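PDB 2JHN: 3-methyladenine dna-glycosylase from Archaeoglobus fulgidus, which belongs to the HhH-GPD superfamily of base excision DNA repair proteins and joins that helical fold to an N-terminal domain resembling the TATA-box binding protein. Local coordinates for residues Val40-Ala45 against Asn66-Ala71; Glu96-Leu101 against Glu268-Phe273; Ala123-Gln128 against Arg220-Leu225; Leu227-Gly232 against Asp276-Leu281. The protein carries 1 engineered substitution. All coordinates share one frame; numbering follows the deposited sequence.

Interaction 1 of 4, residues Val40-Ala45 against Asn66-Ala71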
# COMPACT_ATOMS: atom_id res chain seq x y z
N VAL A 40 1.68 15.80 -1.83
CA VAL A 40 2.27 17.00 -1.24
C VAL A 40 3.75 17.01 -1.59
O VAL A 40 4.48 16.05 -1.33
CB VAL A 40 2.01 17.12 0.29
CG1 VAL A 40 2.62 18.40 0.84
CG2 VAL A 40 0.52 17.14 0.56
N LEU A 41 4.17 18.09 -2.26
CA LEU A 41 5.52 18.20 -2.76
C LEU A 41 6.04 19.58 -2.38
O LEU A 41 5.49 20.61 -2.82
CB LEU A 41 5.53 17.99 -4.27
CG LEU A 41 6.78 17.42 -4.93
CD1 LEU A 41 7.06 15.99 -4.46
CD2 LEU A 41 6.61 17.46 -6.44
N ASP A 42 7.07 19.59 -1.54
CA ASP A 42 7.61 20.81 -0.92
C ASP A 42 6.52 21.73 -0.37
O ASP A 42 6.40 22.90 -0.77
CB ASP A 42 8.57 21.52 -1.88
CG ASP A 42 9.82 20.68 -2.18
OD1 ASP A 42 10.52 20.26 -1.23
OD2 ASP A 42 10.09 20.43 -3.38
N GLY A 43 5.70 21.18 0.53
CA GLY A 43 4.70 21.93 1.26
C GLY A 43 3.51 22.39 0.46
O GLY A 43 2.71 23.22 0.93
N ARG A 44 3.37 21.87 -0.75
CA ARG A 44 2.21 22.18 -1.59
C ARG A 44 1.70 20.92 -2.32
O ARG A 44 2.48 20.04 -2.68
CB ARG A 44 2.53 23.36 -2.53
CG ARG A 44 3.63 23.12 -3.57
CD ARG A 44 2.97 23.03 -4.93
NE ARG A 44 3.83 23.06 -6.12
CZ ARG A 44 5.05 22.52 -6.27
NH1 ARG A 44 5.66 21.88 -5.28
NH2 ARG A 44 5.65 22.64 -7.44
N ALA A 45 0.38 20.83 -2.50
CA ALA A 45 -0.22 19.69 -3.20
C ALA A 45 -0.20 19.90 -4.70
O ALA A 45 -0.63 20.94 -5.21
CB ALA A 45 -1.63 19.46 -2.72
N ASN A 66 9.21 21.01 -13.92
CA ASN A 66 10.12 20.10 -14.62
C ASN A 66 11.28 19.65 -13.75
O ASN A 66 11.73 18.51 -13.84
CB ASN A 66 10.69 20.74 -15.89
CG ASN A 66 9.62 21.26 -16.80
OD1 ASN A 66 8.51 20.70 -16.85
ND2 ASN A 66 9.92 22.33 -17.53
N ARG A 67 11.78 20.57 -12.93
CA ARG A 67 12.88 20.26 -12.02
C ARG A 67 12.48 19.34 -10.86
O ARG A 67 13.34 18.82 -10.15
CB ARG A 67 13.49 21.56 -11.48
CG ARG A 67 12.48 22.48 -10.83
CD ARG A 67 13.17 23.58 -10.03
NE ARG A 67 12.42 23.87 -8.82
CZ ARG A 67 11.43 24.75 -8.74
NH1 ARG A 67 11.05 25.45 -9.80
NH2 ARG A 67 10.81 24.92 -7.57
N GLU A 68 11.17 19.16 -10.66
CA GLU A 68 10.65 18.25 -9.64
C GLU A 68 10.41 16.83 -10.18
O GLU A 68 10.07 15.92 -9.41
CB GLU A 68 9.35 18.79 -9.03
CG GLU A 68 9.51 20.14 -8.32
CD GLU A 68 8.22 20.64 -7.72
OE1 GLU A 68 8.12 20.70 -6.48
OE2 GLU A 68 7.27 20.95 -8.49
N TRP A 69 10.60 16.64 -11.49
CA TRP A 69 10.36 15.35 -12.15
C TRP A 69 11.13 14.19 -11.52
O TRP A 69 10.55 13.14 -11.25
CB TRP A 69 10.64 15.39 -13.67
CG TRP A 69 10.67 14.02 -14.33
CD1 TRP A 69 11.69 13.49 -15.07
CD2 TRP A 69 9.63 13.01 -14.29
NE1 TRP A 69 11.35 12.23 -15.51
CE2 TRP A 69 10.10 11.91 -15.04
CE3 TRP A 69 8.36 12.93 -13.69
CZ2 TRP A 69 9.35 10.74 -15.21
CZ3 TRP A 69 7.60 11.76 -13.87
CH2 TRP A 69 8.11 10.68 -14.61
N GLU A 70 12.43 14.37 -11.28
CA GLU A 70 13.25 13.29 -10.71
C GLU A 70 12.66 12.77 -9.38
O GLU A 70 12.59 11.56 -9.16
CB GLU A 70 14.70 13.75 -10.52
CG GLU A 70 15.73 12.66 -10.78
CD GLU A 70 15.70 12.17 -12.23
OE1 GLU A 70 15.72 13.02 -13.15
OE2 GLU A 70 15.66 10.94 -12.44
N ALA A 71 12.21 13.69 -8.53
CA ALA A 71 11.62 13.35 -7.24
C ALA A 71 10.28 12.64 -7.43
O ALA A 71 10.03 11.62 -6.78
CB ALA A 71 11.44 14.61 -6.38
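Arg44 and Glu68 join a two-residue beta hairpin to the start of helix 69-80 in the TATA-box-binding-protein-like domain. The hairpin links strands 34-41 and 44-54 through a type I' turn; Asp42 and Gly43 both have positive phi, which glycine tolerates easily.

In the second segment the contact begins at Glu68, which carries it. Its CG stands beside the backbone N (chi1 -62°), and the chain beyond is fully extended, long enough to bring a carboxylate to the hairpin. There Arg44 grips it end-on with two nitrogens, one for each oxygen. NH1 donates to the syn lone pair of Glu68 OE1 at 3.0 Å with a fairly straight bond (157°), whereas NH2 reaches OE2 at 2.6 Å on a more bent path, tilted from the guanidinium plane. The two flat groups are nearly coplanar, 20° apart. OE2 also accepts from Glu65 N, so this buried carboxylate is held by both its own loop and the hairpin. Such neighbours should favour its charged form, even though Asp42 OD2 lies 3.7 Å from OE1, a like-charge approach that Arg44 probably offsets.

Farther along helix 69-80, Val72 and Lys75 meet Leu41, whose branched side chain lies alongside the salt bridge; its CD2 rests 3.6 Å from Glu68 OE1. Arg44 NH1 serves twice: besides Glu68 OE1 it donates to Leu41 O at 2.8 Å, arriving above the carbonyl plane, on the face opposite to Arg44 N.

Interaction 2 of 4, residues Glu96-Leu101 against Glu268-Phe273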
# COMPACT_ATOMS: atom_id res chain seq x y z
N GLU A 96 7.17 -24.56 -6.79
CA GLU A 96 5.97 -24.94 -7.56
C GLU A 96 4.78 -24.00 -7.28
O GLU A 96 4.11 -23.55 -8.21
CB GLU A 96 5.54 -26.38 -7.27
CG GLU A 96 4.45 -26.84 -8.24
CD GLU A 96 4.01 -28.29 -8.07
OE1 GLU A 96 4.65 -29.03 -7.30
OE2 GLU A 96 3.00 -28.66 -8.72
N LYS A 97 4.54 -23.74 -5.99
CA LYS A 97 3.46 -22.85 -5.54
C LYS A 97 3.70 -21.37 -5.88
O LYS A 97 2.77 -20.68 -6.33
CB LYS A 97 3.17 -23.10 -4.05
CG LYS A 97 2.60 -24.52 -3.75
CD LYS A 97 1.48 -24.88 -4.75
CE LYS A 97 0.82 -26.24 -4.50
NZ LYS A 97 1.78 -27.37 -4.46
N LEU A 98 4.92 -20.86 -5.70
CA LEU A 98 5.23 -19.49 -6.16
C LEU A 98 5.06 -19.33 -7.67
O LEU A 98 4.57 -18.29 -8.13
CB LEU A 98 6.61 -19.02 -5.74
CG LEU A 98 6.80 -18.95 -4.22
CD1 LEU A 98 8.25 -18.50 -3.85
CD2 LEU A 98 5.74 -18.06 -3.56
N ARG A 99 5.45 -20.36 -8.42
CA ARG A 99 5.32 -20.31 -9.88
C ARG A 99 3.84 -20.21 -10.30
O ARG A 99 3.52 -19.49 -11.24
CB ARG A 99 5.95 -21.56 -10.51
CG ARG A 99 6.13 -21.45 -12.02
CD ARG A 99 7.13 -22.51 -12.52
NE ARG A 99 6.59 -23.85 -12.35
CZ ARG A 99 7.03 -24.75 -11.47
NH1 ARG A 99 8.06 -24.45 -10.68
NH2 ARG A 99 6.45 -25.95 -11.38
N MET A 100 3.00 -20.95 -9.58
CA MET A 100 1.53 -20.95 -9.68
C MET A 100 0.92 -19.55 -9.44
O MET A 100 0.02 -19.11 -10.16
CB MET A 100 1.00 -21.94 -8.65
CG MET A 100 -0.41 -22.43 -8.83
SD MET A 100 -0.64 -23.90 -7.82
CE MET A 100 0.12 -25.16 -8.83
N LEU A 101 1.42 -18.89 -8.40
CA LEU A 101 1.05 -17.49 -8.06
C LEU A 101 1.54 -16.50 -9.12
O LEU A 101 0.78 -15.63 -9.56
CB LEU A 101 1.66 -17.08 -6.72
CG LEU A 101 1.03 -17.36 -5.37
CD1 LEU A 101 1.89 -16.67 -4.33
CD2 LEU A 101 -0.41 -16.85 -5.32
N GLU A 268 11.56 -20.19 5.09
CA GLU A 268 12.07 -21.28 4.26
C GLU A 268 11.92 -21.06 2.75
O GLU A 268 12.82 -21.41 1.97
CB GLU A 268 11.44 -22.63 4.68
CG GLU A 268 11.77 -23.06 6.13
CD GLU A 268 10.98 -24.28 6.62
OE1 GLU A 268 9.85 -24.52 6.14
OE2 GLU A 268 11.49 -24.99 7.51
N ARG A 269 10.80 -20.46 2.34
CA ARG A 269 10.45 -20.39 0.93
C ARG A 269 10.46 -19.00 0.28
O ARG A 269 10.57 -18.90 -0.96
CB ARG A 269 9.06 -21.03 0.73
CG ARG A 269 9.07 -22.53 1.04
CD ARG A 269 7.76 -23.17 0.75
NE ARG A 269 7.80 -24.63 0.90
CZ ARG A 269 7.96 -25.52 -0.09
NH1 ARG A 269 8.11 -25.15 -1.35
NH2 ARG A 269 7.97 -26.81 0.20
N PHE A 270 10.31 -17.95 1.09
CA PHE A 270 10.14 -16.60 0.50
C PHE A 270 11.40 -15.75 0.53
O PHE A 270 11.63 -14.93 -0.37
CB PHE A 270 8.96 -15.83 1.12
CG PHE A 270 7.63 -16.56 1.10
CD1 PHE A 270 7.38 -17.66 0.27
CD2 PHE A 270 6.60 -16.10 1.91
CE1 PHE A 270 6.12 -18.30 0.29
CE2 PHE A 270 5.34 -16.73 1.95
CZ PHE A 270 5.10 -17.84 1.12
N GLY A 271 12.23 -15.95 1.57
CA GLY A 271 13.53 -15.29 1.69
C GLY A 271 13.49 -13.80 1.42
O GLY A 271 12.59 -13.10 1.92
N ARG A 272 14.42 -13.32 0.59
CA ARG A 272 14.60 -11.87 0.37
C ARG A 272 13.39 -11.27 -0.38
O ARG A 272 13.26 -10.05 -0.49
CB ARG A 272 15.90 -11.58 -0.37
CG ARG A 272 16.00 -12.10 -1.81
CD ARG A 272 17.48 -12.39 -2.15
NE ARG A 272 17.68 -12.84 -3.53
CZ ARG A 272 17.63 -14.11 -3.94
NH1 ARG A 272 17.36 -15.10 -3.10
NH2 ARG A 272 17.84 -14.38 -5.23
N PHE A 273 12.56 -12.13 -0.93
CA PHE A 273 11.40 -11.71 -1.74
C PHE A 273 10.07 -11.80 -1.00
O PHE A 273 9.01 -11.66 -1.62
CB PHE A 273 11.35 -12.51 -3.05
CG PHE A 273 12.45 -12.16 -4.00
CD1 PHE A 273 12.52 -10.88 -4.58
CD2 PHE A 273 13.44 -13.09 -4.31
CE1 PHE A 273 13.55 -10.54 -5.45
CE2 PHE A 273 14.48 -12.75 -5.19
CZ PHE A 273 14.54 -11.51 -5.75
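The ring of Phe270 is met at a slant by Leu98, whose CD2 methyl lies 3.9 Å from Phe270 CE1 and slightly farther from CD1. The same ring packs edge-to-face with Phe236, so an aromatic and an aliphatic neighbour both help to hold it. Two other flat groups lie farther along the second segment: the guanidinium of Arg272 has Phe273 CE2 3.4 Å above one face, offset toward the rim, while Arg272 CG in turn covers part of one face of the Phe273 ring. Phe91 of helix 86-93 meets the Phe273 ring as well, and Glu87 forms a salt bridge with Arg272.

Leu98 carries the contact. With CG beside its backbone N (chi1 -61°), it sends its two methyls to different targets: CD2 to the phenyl ring, CD1 to the backbone, 3.7 Å from Arg269 O. A forked aliphatic chain suits this place because its two methyls can touch a ring and a backbone carbonyl at once. Phe270 starts out at an angle to helix 96-104, and the length of its side chain brings the CD1-CE1 flank of the ring to Leu98.

At the exposed margin Arg269 extends toward the same helix and forms a salt bridge through NH1 with Asp95, whose other oxygen accepts from Leu98 N. One carboxylate thus serves both sides. Gly271, with positive phi, lets the chain leave helix 259-270, after a wider pi-type turn, and reach helix 274-287 within a few residues. Ile277 of that next helix touches both Leu98 and Phe270, completing an apolar junction of three helices in the helical core of this HhH-GPD-family protein.

Interaction 3 of 4, residues Ala123-Gln128 against Arg220-Leu225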
# COMPACT_ATOMS: atom_id res chain seq x y z
N ALA A 123 -1.66 5.60 9.51
CA ALA A 123 -3.07 5.94 9.70
C ALA A 123 -3.96 4.85 9.10
O ALA A 123 -4.88 4.33 9.76
CB ALA A 123 -3.38 7.33 9.09
N LYS A 124 -3.67 4.45 7.86
CA LYS A 124 -4.51 3.43 7.22
C LYS A 124 -4.40 2.06 7.92
O LYS A 124 -5.41 1.34 8.05
CB LYS A 124 -4.24 3.36 5.70
CG LYS A 124 -4.68 4.62 4.94
CD LYS A 124 -4.46 4.51 3.43
CE LYS A 124 -5.79 4.60 2.69
NZ LYS A 124 -5.76 4.27 1.20
N ALA A 125 -3.20 1.72 8.42
CA ALA A 125 -3.03 0.45 9.13
C ALA A 125 -3.89 0.41 10.42
O ALA A 125 -4.48 -0.61 10.76
CB ALA A 125 -1.53 0.17 9.44
N ILE A 126 -3.95 1.55 11.10
CA ILE A 126 -4.75 1.72 12.28
C ILE A 126 -6.25 1.61 11.95
O ILE A 126 -7.00 0.89 12.63
CB ILE A 126 -4.45 3.07 12.96
CG1 ILE A 126 -3.05 3.06 13.59
CG2 ILE A 126 -5.53 3.38 14.06
CD1 ILE A 126 -2.57 4.47 14.00
N ILE A 127 -6.67 2.34 10.91
CA ILE A 127 -8.06 2.26 10.41
C ILE A 127 -8.52 0.82 10.18
O ILE A 127 -9.63 0.43 10.58
CB ILE A 127 -8.27 3.16 9.17
CG1 ILE A 127 -8.12 4.65 9.55
CG2 ILE A 127 -9.64 2.86 8.47
CD1 ILE A 127 -8.07 5.60 8.35
N GLN A 128 -7.66 0.02 9.57
CA GLN A 128 -7.95 -1.37 9.28
C GLN A 128 -8.10 -2.33 10.48
O GLN A 128 -8.60 -3.43 10.32
CB GLN A 128 -6.87 -1.90 8.34
CG GLN A 128 -7.34 -3.01 7.43
CD GLN A 128 -6.17 -3.70 6.81
OE1 GLN A 128 -5.21 -3.05 6.35
NE2 GLN A 128 -6.21 -5.04 6.79
N ARG A 220 1.91 -6.24 17.26
CA ARG A 220 2.79 -6.91 16.29
C ARG A 220 2.24 -6.84 14.85
O ARG A 220 2.97 -6.49 13.93
CB ARG A 220 3.05 -8.36 16.69
CG ARG A 220 3.92 -9.09 15.71
CD ARG A 220 4.35 -10.44 16.27
NE ARG A 220 5.53 -10.87 15.54
CZ ARG A 220 6.20 -12.00 15.78
NH1 ARG A 220 5.79 -12.84 16.75
NH2 ARG A 220 7.29 -12.27 15.05
N TRP A 221 0.95 -7.17 14.68
CA TRP A 221 0.36 -7.22 13.35
C TRP A 221 0.39 -5.86 12.66
O TRP A 221 0.89 -5.75 11.55
CB TRP A 221 -1.08 -7.78 13.38
CG TRP A 221 -1.77 -7.64 12.06
CD1 TRP A 221 -1.41 -8.20 10.86
CD2 TRP A 221 -2.94 -6.86 11.80
NE1 TRP A 221 -2.29 -7.82 9.88
CE2 TRP A 221 -3.24 -7.00 10.43
CE3 TRP A 221 -3.78 -6.06 12.61
CZ2 TRP A 221 -4.34 -6.36 9.83
CZ3 TRP A 221 -4.89 -5.45 12.02
CH2 TRP A 221 -5.15 -5.59 10.64
N THR A 222 -0.12 -4.82 13.33
CA THR A 222 -0.10 -3.47 12.76
C THR A 222 1.34 -3.01 12.45
O THR A 222 1.59 -2.40 11.41
CB THR A 222 -0.76 -2.49 13.72
OG1 THR A 222 -2.14 -2.89 13.86
CG2 THR A 222 -0.64 -1.03 13.19
N ALA A 223 2.27 -3.31 13.35
CA ALA A 223 3.65 -2.83 13.16
C ALA A 223 4.29 -3.55 11.94
O ALA A 223 4.92 -2.90 11.06
CB ALA A 223 4.49 -3.03 14.46
N GLU A 224 4.10 -4.87 11.87
CA GLU A 224 4.65 -5.65 10.73
C GLU A 224 3.98 -5.30 9.41
O GLU A 224 4.67 -5.25 8.37
CB GLU A 224 4.62 -7.16 10.99
CG GLU A 224 5.51 -7.55 12.19
CD GLU A 224 5.57 -9.03 12.44
OE1 GLU A 224 4.67 -9.77 11.94
OE2 GLU A 224 6.54 -9.45 13.14
N LEU A 225 2.68 -5.06 9.43
CA LEU A 225 1.97 -4.59 8.22
C LEU A 225 2.54 -3.23 7.76
O LEU A 225 2.89 -3.06 6.58
CB LEU A 225 0.46 -4.49 8.48
CG LEU A 225 -0.49 -4.30 7.31
CD1 LEU A 225 -0.39 -5.56 6.41
CD2 LEU A 225 -1.91 -4.14 7.89
O HOH W 1 -3.28 -2.86 11.21
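Ala125 and Thr222 mark where helix 118-127 packs on helix 220-229, the second helix of the helix-hairpin-helix motif. Helix 205-213 is the first, and the hairpin between them supplies Phe215 and Ile218 to a bound sodium ion, with Thr213 from the first helix.

The apolar contact is small and close. The CA atoms of Ala125 and Thr222 are 6.1 Å apart, a spacing that short side chains permit, and Ala125 CB meets Thr222 CG2 at 4.0 Å.

An amide meets an aromatic ring next. Gln128 is extended, with CG anti to its own N (chi1 -151°), and it carries NE2 to the edge of the Trp221 indole, 3.8 Å from CZ2 and near the ring plane. Because NE2 lies at the edge and not over a face, this is van der Waals packing against the rim; the planes are 87° apart. The indole's polar atom is engaged elsewhere: NE1 donates to Asp240. The amide's oxygen has a methyl neighbour, Leu225 CD2 lying 3.8 Å from Gln128 OE1 where the two side chains cross at about a right angle.

Water completes the joint. Threonine suits its position by turning a methyl to Ala125 while OG1 bonds Gln129 NE2. Thr222 OG1 also bonds a water, 2.9 Å from the water O. That water donates to Ala125 O at 2.6 Å and sits over one face of the Trp221 ring, offset toward its rim.

Interaction 4 of 4, residues Leu227-Gly232 against Asp276-Leu281. Engineered in segment 227-232: Ile229 (natural residue Met).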
# COMPACT_ATOMS: atom_id res chain seq x y z
N LEU A 227 5.54 -1.96 8.42
CA LEU A 227 6.90 -2.20 7.99
C LEU A 227 6.95 -2.67 6.52
O LEU A 227 7.76 -2.18 5.74
CB LEU A 227 7.59 -3.22 8.90
CG LEU A 227 8.19 -2.52 10.16
CD1 LEU A 227 8.41 -3.52 11.27
CD2 LEU A 227 9.52 -1.89 9.77
N SER A 228 6.08 -3.59 6.17
CA SER A 228 6.09 -4.17 4.82
C SER A 228 5.38 -3.29 3.79
O SER A 228 5.95 -2.97 2.73
CB SER A 228 5.48 -5.57 4.84
OG SER A 228 4.22 -5.60 5.48
N ILE A 229 4.15 -2.90 4.09
CA ILE A 229 3.31 -2.22 3.09
C ILE A 229 3.51 -0.71 2.99
O ILE A 229 3.17 -0.12 1.94
CB ILE A 229 1.78 -2.60 3.17
CG1 ILE A 229 1.04 -1.84 4.28
CG2 ILE A 229 1.59 -4.14 3.28
CD1 ILE A 229 -0.53 -2.00 4.26
N ALA A 230 4.06 -0.08 4.04
CA ALA A 230 4.32 1.37 4.06
C ALA A 230 5.81 1.73 4.02
O ALA A 230 6.18 2.72 3.36
CB ALA A 230 3.63 2.03 5.28
N LEU A 231 6.64 0.95 4.69
CA LEU A 231 8.05 1.23 4.87
C LEU A 231 8.94 0.51 3.85
O LEU A 231 10.12 0.82 3.74
CB LEU A 231 8.51 0.92 6.31
CG LEU A 231 7.85 1.74 7.42
CD1 LEU A 231 8.62 1.69 8.72
CD2 LEU A 231 7.65 3.20 6.96
N GLY A 232 8.36 -0.44 3.12
CA GLY A 232 9.13 -1.21 2.12
C GLY A 232 10.17 -2.20 2.67
O GLY A 232 11.10 -2.60 1.95
N ASP A 276 7.54 -8.91 -1.71
CA ASP A 276 6.90 -8.99 -3.02
C ASP A 276 5.86 -10.10 -3.03
O ASP A 276 4.71 -9.92 -3.47
CB ASP A 276 7.98 -9.30 -4.08
CG ASP A 276 9.03 -8.23 -4.15
OD1 ASP A 276 8.74 -7.17 -4.74
OD2 ASP A 276 10.15 -8.45 -3.63
N ILE A 277 6.24 -11.26 -2.51
CA ILE A 277 5.29 -12.38 -2.44
C ILE A 277 4.05 -12.05 -1.60
O ILE A 277 2.95 -12.50 -1.88
CB ILE A 277 6.02 -13.67 -1.94
CG1 ILE A 277 7.08 -14.08 -2.98
CG2 ILE A 277 5.01 -14.81 -1.62
CD1 ILE A 277 8.15 -15.06 -2.43
N LEU A 278 4.23 -11.25 -0.56
CA LEU A 278 3.11 -10.81 0.24
C LEU A 278 1.99 -10.16 -0.60
O LEU A 278 0.80 -10.43 -0.38
CB LEU A 278 3.62 -9.79 1.28
CG LEU A 278 2.57 -9.09 2.14
CD1 LEU A 278 1.82 -10.06 3.04
CD2 LEU A 278 3.22 -7.99 2.94
N PHE A 279 2.36 -9.31 -1.56
CA PHE A 279 1.36 -8.67 -2.44
C PHE A 279 0.62 -9.70 -3.34
O PHE A 279 -0.60 -9.58 -3.56
CB PHE A 279 1.99 -7.56 -3.28
CG PHE A 279 2.18 -6.24 -2.54
CD1 PHE A 279 2.81 -6.20 -1.29
CD2 PHE A 279 1.74 -5.03 -3.11
CE1 PHE A 279 3.01 -4.96 -0.61
CE2 PHE A 279 1.94 -3.80 -2.45
CZ PHE A 279 2.57 -3.77 -1.19
N TYR A 280 1.36 -10.69 -3.84
CA TYR A 280 0.75 -11.85 -4.56
C TYR A 280 -0.21 -12.63 -3.66
O TYR A 280 -1.26 -13.07 -4.13
CB TYR A 280 1.83 -12.78 -5.14
CG TYR A 280 2.53 -12.20 -6.37
CD1 TYR A 280 3.57 -11.28 -6.22
CD2 TYR A 280 2.14 -12.56 -7.68
CE1 TYR A 280 4.22 -10.70 -7.34
CE2 TYR A 280 2.81 -12.01 -8.82
CZ TYR A 280 3.83 -11.08 -8.63
OH TYR A 280 4.47 -10.52 -9.70
N LEU A 281 0.13 -12.79 -2.37
CA LEU A 281 -0.75 -13.48 -1.40
C LEU A 281 -2.03 -12.65 -1.14
O LEU A 281 -3.12 -13.23 -1.02
CB LEU A 281 -0.01 -13.79 -0.09
CG LEU A 281 1.16 -14.77 -0.18
CD1 LEU A 281 1.88 -14.88 1.16
CD2 LEU A 281 0.71 -16.19 -0.65
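Ser228 and Leu278 meet through a methyl group: Leu278 CD2 lies 3.6 Å from Ser228 OG and 3.8 Å from Ser228 CB. The serine torsion explains how a hydroxyl can sit in this apolar surrounding. With chi1 at 51°, OG lies between the backbone N and the carbonyl carbon and folds back onto its own helix, where Glu224 O and Leu225 O are its hydrogen-bond partners. The polar atom is provided for within helix 220-229, and the small serine can still lie against a methyl from across the contact.

Leu278 reaches over by setting CG on the far side from its backbone N (chi1 174°). Its CD2 then touches Ser228 and also Ile229, whose CG2 is 4.2 Å away; the isoleucine and leucine cross at about a right angle.

Ile229 is an engineered residue, methionine in the natural protein. In this rotamer CG2, the branch beside the backbone N, makes the contacts, whereas the longer arm leads away. CG2 also comes obliquely to the Phe279 ring, 4.2 Å from CE1. The phenyl swings in from a helix position that does not itself face the partner (chi1 -80°), and the ring of Phe18 meets it with the two planes about 10° apart.

Around this core, Arg275 NH1 holds Ser228 O, and Val243 backs Leu278. The end of the helix-hairpin-helix motif's second helix is thus packed against helix 274-287, which follows helix 259-270 in this HhH-GPD fold.

In the fold
Interactions 2, 3 and 4 are buried contacts among the helices, whereas interaction 1 is only partly buried, in the TATA-box-binding-protein-like domain, about 37 Å from interaction 2 between centres and on the opposite side of the chain's centre. Chemistry follows place: the peripheral hairpin is held by a salt bridge, while the helical contacts rely mainly on methyls and rings, with an amide and a bridging water added in interaction 3. Interactions 3 and 4 share helix 220-229, so one helix packs on different partners along its length. Interactions 2 and 4 touch directly, Leu101 CD1 meeting Leu281 CD2 at 3.9 Å, and their segments alternate along the chain.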